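PDB 6Y56: nucleotidyl transferase AbiEii/AbiGii toxin family protein from Mycobacterium tuberculosis, which acts as the MenT4 toxin of a toxin-antitoxin system, a nucleotidyltransferase that probably inhibits growth by inactivating tRNA acceptor stems. Local coordinates for residues Asn44-Lys49 and Leu69-Pro74; Leu54-Leu59 and Leu140-Leu145; Gly97-Arg102 and Gln109-His114; Arg131-Pro136 and Pro159-Ala164. All coordinates share one frame; numbering follows the deposited sequence.

Interaction 1. Residues Asn44-Lys49 and Leu69-Pro74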
loop_
_atom_site.group_PDB
_atom_site.type_symbol
_atom_site.label_atom_id
_atom_site.label_comp_id
_atom_site.label_asym_id
_atom_site.label_seq_id
_atom_site.Cartn_x
_atom_site.Cartn_y
_atom_site.Cartn_z
ATOM N N ASN A 44 -9.942 -12.072 5.783
ATOM C CA ASN A 44 -10.618 -11.714 7.029
ATOM C C ASN A 44 -9.756 -11.954 8.257
ATOM O O ASN A 44 -10.272 -12.036 9.369
ATOM C CB ASN A 44 -11.981 -12.398 7.164
ATOM C CG ASN A 44 -12.878 -12.102 5.996
ATOM O OD1 ASN A 44 -13.208 -10.947 5.734
ATOM N ND2 ASN A 44 -13.258 -13.138 5.266
ATOM N N ARG A 45 -8.446 -12.067 8.083
ATOM C CA ARG A 45 -7.540 -12.204 9.214
ATOM C C ARG A 45 -6.346 -11.265 9.077
ATOM O O ARG A 45 -6.153 -10.370 9.908
ATOM C CB ARG A 45 -7.079 -13.653 9.388
ATOM C CG ARG A 45 -6.318 -13.828 10.685
ATOM C CD ARG A 45 -5.869 -15.248 10.962
ATOM N NE ARG A 45 -5.595 -15.437 12.392
ATOM C CZ ARG A 45 -4.514 -14.989 13.032
ATOM N NH1 ARG A 45 -3.561 -14.314 12.395
ATOM N NH2 ARG A 45 -4.385 -15.220 14.332
ATOM N N LEU A 46 -5.536 -11.459 8.038
ATOM C CA LEU A 46 -4.354 -10.624 7.835
ATOM C C LEU A 46 -3.989 -10.703 6.359
ATOM O O LEU A 46 -3.617 -11.777 5.869
ATOM C CB LEU A 46 -3.210 -11.117 8.708
ATOM C CG LEU A 46 -1.956 -10.254 8.697
ATOM C CD1 LEU A 46 -2.208 -8.871 9.309
ATOM C CD2 LEU A 46 -0.829 -10.979 9.424
ATOM N N VAL A 47 -4.117 -9.588 5.646
ATOM C CA VAL A 47 -3.815 -9.525 4.220
ATOM C C VAL A 47 -2.844 -8.372 3.998
ATOM O O VAL A 47 -3.061 -7.269 4.507
ATOM C CB VAL A 47 -5.096 -9.342 3.375
ATOM C CG1 VAL A 47 -4.750 -9.202 1.906
ATOM C CG2 VAL A 47 -6.017 -10.537 3.565
ATOM N N PHE A 48 -1.780 -8.625 3.235
ATOM C CA PHE A 48 -0.785 -7.612 2.891
ATOM C C PHE A 48 -1.346 -6.729 1.779
ATOM O O PHE A 48 -1.865 -7.230 0.778
ATOM C CB PHE A 48 0.453 -8.385 2.427
ATOM C CG PHE A 48 1.686 -7.554 2.163
ATOM C CD1 PHE A 48 1.942 -6.361 2.826
ATOM C CD2 PHE A 48 2.629 -8.028 1.252
ATOM C CE1 PHE A 48 3.104 -5.632 2.569
ATOM C CE2 PHE A 48 3.787 -7.314 1.002
ATOM C CZ PHE A 48 4.023 -6.122 1.657
ATOM N N LYS A 49 -1.251 -5.412 1.938
ATOM C CA LYS A 49 -1.861 -4.508 0.952
ATOM C C LYS A 49 -0.991 -3.266 0.758
ATOM O O LYS A 49 0.170 -3.224 1.158
ATOM C CB LYS A 49 -3.309 -4.166 1.333
ATOM C CG LYS A 49 -3.454 -3.350 2.604
ATOM C CD LYS A 49 -4.939 -3.094 2.878
ATOM C CE LYS A 49 -5.143 -2.113 4.003
ATOM N NZ LYS A 49 -5.477 -0.793 3.421
ATOM N N LEU A 69 4.452 -0.541 5.646
ATOM C CA LEU A 69 3.864 -1.862 5.572
ATOM C C LEU A 69 2.415 -1.708 5.989
ATOM O O LEU A 69 2.137 -1.214 7.085
ATOM C CB LEU A 69 4.601 -2.826 6.497
ATOM C CG LEU A 69 5.996 -3.230 6.005
ATOM C CD1 LEU A 69 6.700 -4.067 7.052
ATOM C CD2 LEU A 69 5.930 -3.997 4.683
ATOM N N ASP A 70 1.498 -2.065 5.101
ATOM C CA ASP A 70 0.074 -1.914 5.347
ATOM C C ASP A 70 -0.564 -3.288 5.298
ATOM O O ASP A 70 -0.271 -4.085 4.402
ATOM C CB ASP A 70 -0.580 -1.074 4.255
ATOM C CG ASP A 70 -0.111 0.367 4.255
ATOM O OD1 ASP A 70 0.006 0.959 5.347
ATOM O OD2 ASP A 70 0.116 0.922 3.156
ATOM N N PHE A 71 -1.443 -3.558 6.255
ATOM C CA PHE A 71 -2.173 -4.807 6.307
ATOM C C PHE A 71 -3.636 -4.510 6.553
ATOM O O PHE A 71 -3.988 -3.510 7.192
ATOM C CB PHE A 71 -1.686 -5.716 7.439
ATOM C CG PHE A 71 -0.235 -6.048 7.363
ATOM C CD1 PHE A 71 0.201 -7.119 6.602
ATOM C CD2 PHE A 71 0.704 -5.289 8.047
ATOM C CE1 PHE A 71 1.553 -7.433 6.516
ATOM C CE2 PHE A 71 2.058 -5.596 7.966
ATOM C CZ PHE A 71 2.487 -6.660 7.195
ATOM N N SER A 72 -4.492 -5.395 6.052
ATOM C CA SER A 72 -5.873 -5.440 6.498
ATOM C C SER A 72 -5.935 -6.456 7.627
ATOM O O SER A 72 -5.520 -7.609 7.448
ATOM C CB SER A 72 -6.803 -5.855 5.364
ATOM O OG SER A 72 -8.112 -6.081 5.865
ATOM N N ALA A 73 -6.418 -6.024 8.787
ATOM C CA ALA A 73 -6.505 -6.892 9.961
ATOM C C ALA A 73 -7.688 -6.440 10.787
ATOM O O ALA A 73 -7.559 -5.601 11.685
ATOM C CB ALA A 73 -5.222 -6.836 10.793
ATOM N N PRO A 74 -8.878 -6.995 10.528
ATOM C CA PRO A 74 -10.070 -6.519 11.245
ATOM C C PRO A 74 -10.050 -6.735 12.755
ATOM O O PRO A 74 -10.775 -6.023 13.464
ATOM C CB PRO A 74 -11.212 -7.299 10.580
ATOM C CG PRO A 74 -10.698 -7.613 9.202
ATOM C CD PRO A 74 -9.225 -7.871 9.390
HETATM O O HOH W 1 2.314 -2.380 2.496
HETATM O O HOH W 2 -2.906 0.659 2.177
#
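Leu69 meets Phe48 through its CD2 methyl, which lies 3.9 Å from CE1 of the Phe48 ring, while Leu31 of helix 19-38 touches the same leucine. At Asp70 the backbone is engaged from both ends. Its O accepts from Lys49 N (3.0 Å, 165° at the hydrogen) and also sits at the edge of the Phe48 ring. Its N donates to a water that donates in turn to Lys49 O, carrying the pairing on where direct bonds stop. The Asp70 carboxylate stays 5.9 Å from Lys49 NZ, measured to OD2; the two are linked only weakly, through a water, and the amine forms its salt bridge with Glu169. With chi1 at 66°, Lys49 sends its methylenes back over the neighbouring strand, and CE lies 3.7 Å from Phe71 O. Phe71 turns to the opposite face of the sheet, where its ring meets that of Phe48 obliquely, planes 33° apart, and Leu46 CD1 packs on its CB at 3.7 Å; Leu32 of helix 19-38 touches both phenylalanine side chains. Ser72 supplies the paired backbone bonds of the register, its N to Val47 O at 2.8 Å and its O to Val47 N at 3.0 Å. Beyond the strand, Ala73 CB reaches the same Leu46 methyl, and Pro74 CD closes loosely on Arg45 O. Strand 47-49 thus runs antiparallel to strand 68-72, whose Asp68 and Asp70 fit the Asp-x-Asp motif of polymerase-beta-like nucleotidyltransferases, consistent with a place at the active site.

Interaction 2. Residues Leu54-Leu59 and Leu140-Leu145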
loop_
_atom_site.group_PDB
_atom_site.type_symbol
_atom_site.label_atom_id
_atom_site.label_comp_id
_atom_site.label_asym_id
_atom_site.label_seq_id
_atom_site.Cartn_x
_atom_site.Cartn_y
_atom_site.Cartn_z
ATOM N N LEU A 54 2.410 -3.861 -3.648
ATOM C CA LEU A 54 2.612 -3.691 -5.080
ATOM C C LEU A 54 4.083 -3.846 -5.438
ATOM O O LEU A 54 4.425 -4.554 -6.396
ATOM C CB LEU A 54 2.071 -2.324 -5.504
ATOM C CG LEU A 54 2.070 -1.882 -6.960
ATOM C CD1 LEU A 54 1.076 -2.701 -7.768
ATOM C CD2 LEU A 54 1.754 -0.383 -7.031
ATOM N N ARG A 55 4.968 -3.236 -4.647
ATOM C CA ARG A 55 6.405 -3.389 -4.850
ATOM C C ARG A 55 6.839 -4.843 -4.698
ATOM O O ARG A 55 7.528 -5.390 -5.564
ATOM C CB ARG A 55 7.162 -2.513 -3.854
ATOM C CG ARG A 55 8.597 -2.949 -3.641
ATOM C CD ARG A 55 9.487 -2.687 -4.843
ATOM N NE ARG A 55 10.831 -3.175 -4.549
ATOM C CZ ARG A 55 11.955 -2.703 -5.078
ATOM N NH1 ARG A 55 11.928 -1.729 -5.985
ATOM N NH2 ARG A 55 13.118 -3.225 -4.701
ATOM N N LYS A 56 6.453 -5.489 -3.597
ATOM C CA LYS A 56 7.032 -6.800 -3.292
ATOM C C LYS A 56 6.531 -7.876 -4.241
ATOM O O LYS A 56 7.293 -8.778 -4.618
ATOM C CB LYS A 56 6.688 -7.238 -1.865
ATOM C CG LYS A 56 7.161 -6.308 -0.770
ATOM C CD LYS A 56 8.657 -6.082 -0.830
ATOM C CE LYS A 56 9.124 -5.260 0.368
ATOM N NZ LYS A 56 10.609 -5.091 0.386
ATOM N N CYS A 57 5.255 -7.827 -4.607
ATOM C CA CYS A 57 4.590 -8.986 -5.171
ATOM C C CYS A 57 4.066 -8.760 -6.579
ATOM O O CYS A 57 3.610 -9.722 -7.208
ATOM C CB CYS A 57 3.437 -9.406 -4.245
ATOM S SG CYS A 57 4.034 -10.067 -2.655
ATOM N N ARG A 58 4.130 -7.536 -7.097
ATOM C CA ARG A 58 3.682 -7.298 -8.461
ATOM C C ARG A 58 4.721 -6.597 -9.321
ATOM O O ARG A 58 4.888 -6.972 -10.485
ATOM C CB ARG A 58 2.382 -6.495 -8.436
ATOM C CG ARG A 58 1.247 -7.234 -7.720
ATOM C CD ARG A 58 -0.101 -6.629 -8.027
ATOM N NE ARG A 58 -1.155 -7.158 -7.169
ATOM C CZ ARG A 58 -1.826 -8.281 -7.377
ATOM N NH1 ARG A 58 -1.553 -9.040 -8.442
ATOM N NH2 ARG A 58 -2.776 -8.645 -6.509
ATOM N N LEU A 59 5.428 -5.601 -8.791
ATOM C CA LEU A 59 6.344 -4.808 -9.605
ATOM C C LEU A 59 7.809 -5.176 -9.424
ATOM O O LEU A 59 8.560 -5.174 -10.406
ATOM C CB LEU A 59 6.163 -3.310 -9.316
ATOM C CG LEU A 59 4.760 -2.747 -9.545
ATOM C CD1 LEU A 59 4.752 -1.254 -9.251
ATOM C CD2 LEU A 59 4.258 -2.999 -10.968
ATOM N N LEU A 140 0.472 -14.522 -3.401
ATOM C CA LEU A 140 1.537 -14.183 -4.375
ATOM C C LEU A 140 2.934 -14.398 -3.800
ATOM O O LEU A 140 3.157 -14.154 -2.612
ATOM C CB LEU A 140 1.405 -12.701 -4.747
ATOM C CG LEU A 140 0.181 -12.291 -5.563
ATOM C CD1 LEU A 140 0.205 -10.793 -5.830
ATOM C CD2 LEU A 140 0.128 -13.059 -6.871
ATOM N N ALA A 141 3.816 -14.890 -4.659
ATOM C CA ALA A 141 5.246 -14.893 -4.387
ATOM C C ALA A 141 5.820 -13.478 -4.515
ATOM O O ALA A 141 5.236 -12.596 -5.145
ATOM C CB ALA A 141 6.003 -15.833 -5.347
ATOM N N PHE A 142 6.973 -13.258 -3.880
ATOM C CA PHE A 142 7.724 -12.035 -4.129
ATOM C C PHE A 142 8.328 -12.087 -5.528
ATOM O O PHE A 142 8.772 -13.146 -5.989
ATOM C CB PHE A 142 8.886 -11.920 -3.143
ATOM C CG PHE A 142 8.482 -11.509 -1.749
ATOM C CD1 PHE A 142 7.557 -12.233 -1.002
ATOM C CD2 PHE A 142 9.045 -10.387 -1.183
ATOM C CE1 PHE A 142 7.212 -11.824 0.300
ATOM C CE2 PHE A 142 8.714 -9.982 0.110
ATOM C CZ PHE A 142 7.801 -10.693 0.845
ATOM N N ILE A 143 8.308 -10.953 -6.230
ATOM C CA ILE A 143 9.041 -10.845 -7.491
ATOM C C ILE A 143 10.517 -11.047 -7.190
ATOM O O ILE A 143 11.072 -10.400 -6.294
ATOM C CB ILE A 143 8.780 -9.470 -8.121
ATOM C CG1 ILE A 143 7.279 -9.239 -8.341
ATOM C CG2 ILE A 143 9.570 -9.319 -9.406
ATOM C CD1 ILE A 143 6.678 -10.137 -9.404
ATOM N N GLN A 144 11.153 -11.963 -7.914
ATOM C CA GLN A 144 12.536 -12.324 -7.613
ATOM C C GLN A 144 13.492 -11.212 -8.023
ATOM O O GLN A 144 13.458 -10.733 -9.161
ATOM C CB GLN A 144 12.909 -13.617 -8.334
ATOM C CG GLN A 144 12.243 -14.847 -7.744
ATOM C CD GLN A 144 12.573 -16.124 -8.495
ATOM O OE1 GLN A 144 13.219 -16.097 -9.544
ATOM N NE2 GLN A 144 12.113 -17.253 -7.967
ATOM N N LEU A 145 14.347 -10.802 -7.092
ATOM C CA LEU A 145 15.332 -9.755 -7.311
ATOM C C LEU A 145 16.709 -10.291 -6.950
ATOM O O LEU A 145 16.823 -11.185 -6.111
ATOM C CB LEU A 145 15.017 -8.525 -6.444
ATOM C CG LEU A 145 13.638 -7.893 -6.656
ATOM C CD1 LEU A 145 13.485 -6.659 -5.765
ATOM C CD2 LEU A 145 13.402 -7.536 -8.111
HETATM O O HOH W 3 10.113 -8.284 -4.877
HETATM O O HOH W 4 4.053 -12.411 -7.538
#
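Lys56 O is gripped by two donors: Ile143 N, at 2.9 Å and 156° at the hydrogen, and a water that also donates to Ile143 O. The CA-H of Phe142 adds a weaker contact to the same carbonyl. A second water spans Cys57 O and Ala141 O, donating to each at 2.7 Å, so two successive carbonyls of the last helical turn, Lys56 O and Cys57 O, are tied to the passing chain. That turn widens to pi type, with Leu54 O accepting from both Arg58 N and Leu59 N. As in other polymerase-beta-like nucleotidyltransferases, a helix, here 50-59, joins the first two strands of the mixed sheet; its end packs on the small two-stranded sheet of 138-141 and 157-160. Phe142 runs alongside Lys56, CE2 lying 3.9 Å from Lys56 CB, and the lysine carries its amine onward to salt bridges with Asp25 and Asp29. Cys57 SG stands above the Phe142 ring, 4.8 Å from its centroid and 22° off the normal, a distant sulfur-aromatic contact. Cys57 CB also touches Leu140 CD1. The same methyl sits squarely over one face of the Arg58 guanidinium, 3.6 Å from CZ, the two side chains crossing at about a right angle; Glu138 and Val161 O hold that guanidinium through its NH2. Ile143 CG1, anti to its carbonyl carbon (chi1 -57°), rests against Cys57 C at 3.7 Å.

Interaction 3. Residues Gly97-Arg102 and Gln109-His114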
loop_
_atom_site.group_PDB
_atom_site.type_symbol
_atom_site.label_atom_id
_atom_site.label_comp_id
_atom_site.label_asym_id
_atom_site.label_seq_id
_atom_site.Cartn_x
_atom_site.Cartn_y
_atom_site.Cartn_z
ATOM N N GLY A 97 11.996 -2.732 15.691
ATOM C CA GLY A 97 11.225 -2.170 16.784
ATOM C C GLY A 97 10.072 -1.381 16.209
ATOM O O GLY A 97 10.169 -0.816 15.114
ATOM N N VAL A 98 8.963 -1.366 16.936
ATOM C CA VAL A 98 7.805 -0.574 16.552
ATOM C C VAL A 98 7.380 0.286 17.729
ATOM O O VAL A 98 7.368 -0.176 18.875
ATOM C CB VAL A 98 6.629 -1.421 16.012
ATOM C CG1 VAL A 98 6.908 -1.867 14.565
ATOM C CG2 VAL A 98 6.352 -2.614 16.921
ATOM N N GLN A 99 7.035 1.536 17.439
ATOM C CA GLN A 99 6.543 2.482 18.428
ATOM C C GLN A 99 5.189 2.995 17.965
ATOM O O GLN A 99 5.034 3.395 16.810
ATOM C CB GLN A 99 7.506 3.656 18.569
ATOM C CG GLN A 99 7.087 4.625 19.656
ATOM C CD GLN A 99 8.145 5.663 19.953
ATOM O OE1 GLN A 99 8.371 6.019 21.112
ATOM N NE2 GLN A 99 8.805 6.158 18.906
ATOM N N SER A 100 4.212 2.974 18.859
ATOM C CA SER A 100 2.871 3.411 18.500
ATOM C C SER A 100 2.867 4.906 18.218
ATOM O O SER A 100 3.490 5.690 18.939
ATOM C CB SER A 100 1.920 3.114 19.657
ATOM O OG SER A 100 0.580 3.407 19.301
ATOM N N THR A 101 2.173 5.305 17.151
ATOM C CA THR A 101 2.002 6.718 16.856
ATOM C C THR A 101 0.637 7.246 17.262
ATOM O O THR A 101 0.442 8.464 17.254
ATOM C CB THR A 101 2.216 6.997 15.364
ATOM O OG1 THR A 101 1.222 6.296 14.604
ATOM C CG2 THR A 101 3.606 6.558 14.928
ATOM N N ARG A 102 -0.308 6.376 17.605
ATOM C CA ARG A 102 -1.626 6.845 18.013
ATOM C C ARG A 102 -2.272 5.796 18.901
ATOM O O ARG A 102 -1.864 4.630 18.924
ATOM C CB ARG A 102 -2.508 7.208 16.812
ATOM C CG ARG A 102 -2.659 6.110 15.794
ATOM C CD ARG A 102 -3.570 6.521 14.630
ATOM N NE ARG A 102 -4.231 5.353 14.045
ATOM C CZ ARG A 102 -4.152 4.990 12.765
ATOM N NH1 ARG A 102 -3.448 5.709 11.899
ATOM N NH2 ARG A 102 -4.790 3.908 12.349
ATOM N N GLN A 109 5.436 3.440 14.098
ATOM C CA GLN A 109 6.687 3.764 13.439
ATOM C C GLN A 109 7.600 2.551 13.534
ATOM O O GLN A 109 7.777 1.990 14.621
ATOM C CB GLN A 109 7.349 4.966 14.107
ATOM C CG GLN A 109 8.706 5.271 13.493
ATOM C CD GLN A 109 9.233 6.650 13.826
ATOM O OE1 GLN A 109 8.750 7.324 14.746
ATOM N NE2 GLN A 109 10.248 7.076 13.081
ATOM N N LEU A 110 8.181 2.159 12.403
ATOM C CA LEU A 110 9.082 1.018 12.344
ATOM C C LEU A 110 10.523 1.502 12.333
ATOM O O LEU A 110 10.879 2.388 11.556
ATOM C CB LEU A 110 8.815 0.206 11.079
ATOM C CG LEU A 110 9.729 -0.998 10.842
ATOM C CD1 LEU A 110 9.452 -2.079 11.851
ATOM C CD2 LEU A 110 9.506 -1.511 9.435
ATOM N N ARG A 111 11.354 0.905 13.176
ATOM C CA ARG A 111 12.781 1.165 13.150
ATOM C C ARG A 111 13.496 -0.152 12.917
ATOM O O ARG A 111 13.070 -1.196 13.413
ATOM C CB ARG A 111 13.244 1.821 14.447
ATOM C CG ARG A 111 12.799 3.278 14.545
ATOM C CD ARG A 111 13.421 3.992 15.734
ATOM N NE ARG A 111 13.105 5.421 15.756
ATOM C CZ ARG A 111 12.022 5.947 16.324
ATOM N NH1 ARG A 111 11.128 5.165 16.920
ATOM N NH2 ARG A 111 11.829 7.263 16.294
ATOM N N VAL A 112 14.531 -0.116 12.092
ATOM C CA VAL A 112 15.282 -1.316 11.760
ATOM C C VAL A 112 16.759 -0.998 11.927
ATOM O O VAL A 112 17.194 0.125 11.662
ATOM C CB VAL A 112 14.954 -1.866 10.347
ATOM C CG1 VAL A 112 13.451 -1.849 10.070
ATOM C CG2 VAL A 112 15.650 -1.094 9.272
ATOM N N ARG A 113 17.520 -1.976 12.397
ATOM C CA ARG A 113 18.956 -1.788 12.554
ATOM C C ARG A 113 19.666 -3.075 12.178
ATOM O O ARG A 113 19.312 -4.151 12.666
ATOM C CB ARG A 113 19.310 -1.401 13.991
ATOM C CG ARG A 113 20.773 -1.036 14.181
ATOM C CD ARG A 113 21.094 -0.874 15.659
ATOM N NE ARG A 113 20.534 -1.973 16.439
ATOM C CZ ARG A 113 21.084 -3.180 16.533
ATOM N NH1 ARG A 113 22.215 -3.448 15.895
ATOM N NH2 ARG A 113 20.498 -4.122 17.261
ATOM N N HIS A 114 20.667 -2.970 11.318
ATOM C CA HIS A 114 21.446 -4.131 10.934
ATOM C C HIS A 114 22.791 -4.089 11.638
ATOM O O HIS A 114 23.407 -3.026 11.747
ATOM C CB HIS A 114 21.652 -4.175 9.423
ATOM C CG HIS A 114 22.268 -5.448 8.948
ATOM N ND1 HIS A 114 23.631 -5.663 8.970
ATOM C CD2 HIS A 114 21.716 -6.588 8.470
ATOM C CE1 HIS A 114 23.891 -6.872 8.510
ATOM N NE2 HIS A 114 22.747 -7.455 8.199
#
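Val98 and Leu110 face each other as a non-hydrogen-bonded pair, and their side chains make the tighter apolar contact here. Leu110 has CG anti to its backbone N (chi1 177°), a setting that carries CD1 toward the partner strand: it comes within 3.7 Å of Val98 CG1 and 3.6 Å of Gly97 O. Hydrogen-bonded pairs flank this one. Gly97 and Arg111 exchange two bonds, of which Arg111 N to Gly97 O, at 2.8 Å and 174°, is almost straight. Gln99 and Gln109 exchange two more, the shorter from Gln109 N to Gln99 O at 2.7 Å. Between them, the CA-H of Val98 points at Gln109 O, 3.2 Å away from CA, a weak CA-H...O contact to a carbonyl that already accepts from Gln99 N.

The other face is looser and turned to solvent. There the extended Arg111 chain lays its guanidinium against Gln109 of its own strand, with CD about 3.5 Å above one face and offset toward the rim. The Gln99 amide comes up to the guanidinium's edge, the two planes 69° apart. The Thr101 and Gln109 side chains cross at about a right angle, CG2 of the former 4.1 Å from CB of the latter, while the threonine hydroxyl is hydrogen-bonded to His107 ND1.

The two strands, 94-100 and 107-114, form an antiparallel hairpin within the mixed sheet. Strand 107-114 continues the sheet to strand 125-129, whereas 94-100 passes it on to the short outermost strand 90-91, and helix 19-38 covers the buried face through Leu31 on Leu110 and Ala27 on Val112.

Interaction 4. Residues Arg131-Pro136 and Pro159-Ala164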
loop_
_atom_site.group_PDB
_atom_site.type_symbol
_atom_site.label_atom_id
_atom_site.label_comp_id
_atom_site.label_asym_id
_atom_site.label_seq_id
_atom_site.Cartn_x
_atom_site.Cartn_y
_atom_site.Cartn_z
ATOM N N ARG A 131 -11.270 -2.014 8.432
ATOM C CA ARG A 131 -12.393 -2.343 7.564
ATOM C C ARG A 131 -12.043 -3.567 6.733
ATOM O O ARG A 131 -10.969 -3.612 6.130
ATOM C CB ARG A 131 -12.723 -1.168 6.644
ATOM C CG ARG A 131 -14.092 -1.294 5.971
ATOM C CD ARG A 131 -14.371 -0.169 4.979
ATOM N NE ARG A 131 -13.888 1.117 5.470
ATOM C CZ ARG A 131 -13.644 2.176 4.705
ATOM N NH1 ARG A 131 -13.846 2.131 3.387
ATOM N NH2 ARG A 131 -13.187 3.287 5.264
ATOM N N PRO A 132 -12.904 -4.576 6.682
ATOM C CA PRO A 132 -12.593 -5.760 5.875
ATOM C C PRO A 132 -12.419 -5.414 4.399
ATOM O O PRO A 132 -13.092 -4.533 3.858
ATOM C CB PRO A 132 -13.813 -6.665 6.088
ATOM C CG PRO A 132 -14.405 -6.200 7.395
ATOM C CD PRO A 132 -14.158 -4.724 7.441
ATOM N N LEU A 133 -11.501 -6.126 3.750
ATOM C CA LEU A 133 -11.373 -6.035 2.301
ATOM C C LEU A 133 -12.620 -6.588 1.630
ATOM O O LEU A 133 -13.314 -7.459 2.162
ATOM C CB LEU A 133 -10.155 -6.810 1.811
ATOM C CG LEU A 133 -8.828 -6.176 2.219
ATOM C CD1 LEU A 133 -7.666 -7.046 1.793
ATOM C CD2 LEU A 133 -8.671 -4.768 1.640
ATOM N N ALA A 134 -12.900 -6.071 0.442
ATOM C CA ALA A 134 -14.099 -6.465 -0.280
ATOM C C ALA A 134 -13.903 -7.733 -1.096
ATOM O O ALA A 134 -14.856 -8.498 -1.263
ATOM C CB ALA A 134 -14.544 -5.335 -1.210
ATOM N N LEU A 135 -12.697 -7.977 -1.603
ATOM C CA LEU A 135 -12.428 -9.065 -2.527
ATOM C C LEU A 135 -11.483 -10.083 -1.905
ATOM O O LEU A 135 -10.658 -9.732 -1.059
ATOM C CB LEU A 135 -11.777 -8.526 -3.808
ATOM C CG LEU A 135 -12.590 -7.514 -4.604
ATOM C CD1 LEU A 135 -11.832 -7.127 -5.858
ATOM C CD2 LEU A 135 -13.955 -8.092 -4.959
ATOM N N PRO A 136 -11.560 -11.347 -2.323
ATOM C CA PRO A 136 -10.612 -12.344 -1.817
ATOM C C PRO A 136 -9.187 -11.960 -2.175
ATOM O O PRO A 136 -8.918 -11.397 -3.236
ATOM C CB PRO A 136 -11.031 -13.630 -2.535
ATOM C CG PRO A 136 -12.454 -13.403 -2.918
ATOM C CD PRO A 136 -12.574 -11.941 -3.212
ATOM N N PRO A 159 -0.847 -13.784 1.128
ATOM C CA PRO A 159 -2.100 -13.238 0.592
ATOM C C PRO A 159 -1.992 -11.730 0.474
ATOM O O PRO A 159 -1.677 -11.031 1.439
ATOM C CB PRO A 159 -3.153 -13.645 1.627
ATOM C CG PRO A 159 -2.404 -13.989 2.825
ATOM C CD PRO A 159 -1.004 -14.369 2.464
ATOM N N VAL A 160 -2.269 -11.237 -0.722
ATOM C CA VAL A 160 -2.141 -9.827 -1.067
ATOM C C VAL A 160 -3.491 -9.323 -1.565
ATOM O O VAL A 160 -4.271 -10.068 -2.169
ATOM C CB VAL A 160 -1.030 -9.649 -2.133
ATOM C CG1 VAL A 160 -1.010 -8.236 -2.736
ATOM C CG2 VAL A 160 0.342 -9.993 -1.537
ATOM N N VAL A 161 -3.761 -8.036 -1.323
ATOM C CA VAL A 161 -4.982 -7.413 -1.818
ATOM C C VAL A 161 -5.122 -7.632 -3.321
ATOM O O VAL A 161 -4.154 -7.538 -4.085
ATOM C CB VAL A 161 -4.956 -5.916 -1.440
ATOM C CG1 VAL A 161 -3.768 -5.188 -2.095
ATOM C CG2 VAL A 161 -6.268 -5.222 -1.800
ATOM N N ALA A 162 -6.350 -7.917 -3.750
ATOM C CA ALA A 162 -6.606 -8.057 -5.174
ATOM C C ALA A 162 -6.255 -6.763 -5.883
ATOM O O ALA A 162 -6.421 -5.663 -5.337
ATOM C CB ALA A 162 -8.080 -8.374 -5.410
ATOM N N GLU A 163 -5.770 -6.891 -7.120
ATOM C CA GLU A 163 -5.270 -5.727 -7.836
ATOM C C GLU A 163 -6.356 -4.674 -8.065
ATOM O O GLU A 163 -6.083 -3.477 -7.957
ATOM C CB GLU A 163 -4.614 -6.147 -9.149
ATOM C CG GLU A 163 -3.919 -4.989 -9.808
ATOM C CD GLU A 163 -3.025 -5.395 -10.955
ATOM O OE1 GLU A 163 -2.602 -6.572 -11.004
ATOM O OE2 GLU A 163 -2.732 -4.514 -11.792
ATOM N N ALA A 164 -7.583 -5.092 -8.385
ATOM C CA ALA A 164 -8.661 -4.121 -8.575
ATOM C C ALA A 164 -8.939 -3.360 -7.287
ATOM O O ALA A 164 -9.244 -2.160 -7.315
ATOM C CB ALA A 164 -9.934 -4.829 -9.028
HETATM O O HOH W 5 -8.550 -7.992 -1.898
#
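Apolar contacts carry most of this surface interface. Leu135, with CG anti to its carbonyl carbon (chi1 -60°), sets CD1 4.0 Å from Ala162 CB and, more loosely, 4.4 Å from Ala164 CB, spanning the start of the helix with one methyl. Its own CB lies equally close to Ala162 CB, so the alanine methyl meets the leucine at its root as well as at its branch. Leu202 of helix 196-212 touches the same leucine. Earlier in the loop, Leu133 CD2 approaches Val161 CG2 at 4.2 Å, and Val47 of strand 47-49 also touches Leu133.

Of a different kind is the van der Waals contact of a backbone oxygen with a methyl, Pro136 O lying 3.8 Å from Ala162 CB.

In the fold, this is the loop leaving strand 125-129 as it runs past the junction between strand 157-160 and helix 163-174. Ala162 holds the N-cap position there, and as an alanine it offers no side-chain oxygen to the first turn.

Polar contact between the segments goes through solvent, since no direct hydrogen bond joins them. One water donates to Leu135 O and accepts from Ala162 N, at 2.9 Å on each side, and so couples the loop carbonyl to the amide at the helix's threshold. From the helix itself, the two carboxylate oxygens of Glu165 take up the backbone N-H groups of Ala134 and Leu135, OE2 from the former and OE1 from the latter.

Interactions 1 and 4 lie closest together, about 9 Å between centres, and are joined through backbone: Phe48 N to Pro159 O (3.0 Å) and Phe48 O to Val161 N (2.9 Å) are probable hydrogen bonds on the outer side of strand 47-49. Interaction 2, about 17 Å from interaction 1 between centres, touches it where Phe48 CE2 packs on Lys56 CG, and reaches interaction 4 through Arg58 NH2 on Val161 O, 3.0 Å. Interaction 3 stands apart, its centre about 18 Å from that of interaction 1 within the same sheet and about 26 Å from interaction 4. The probable active site, marked by Asp70, belongs to interaction 1.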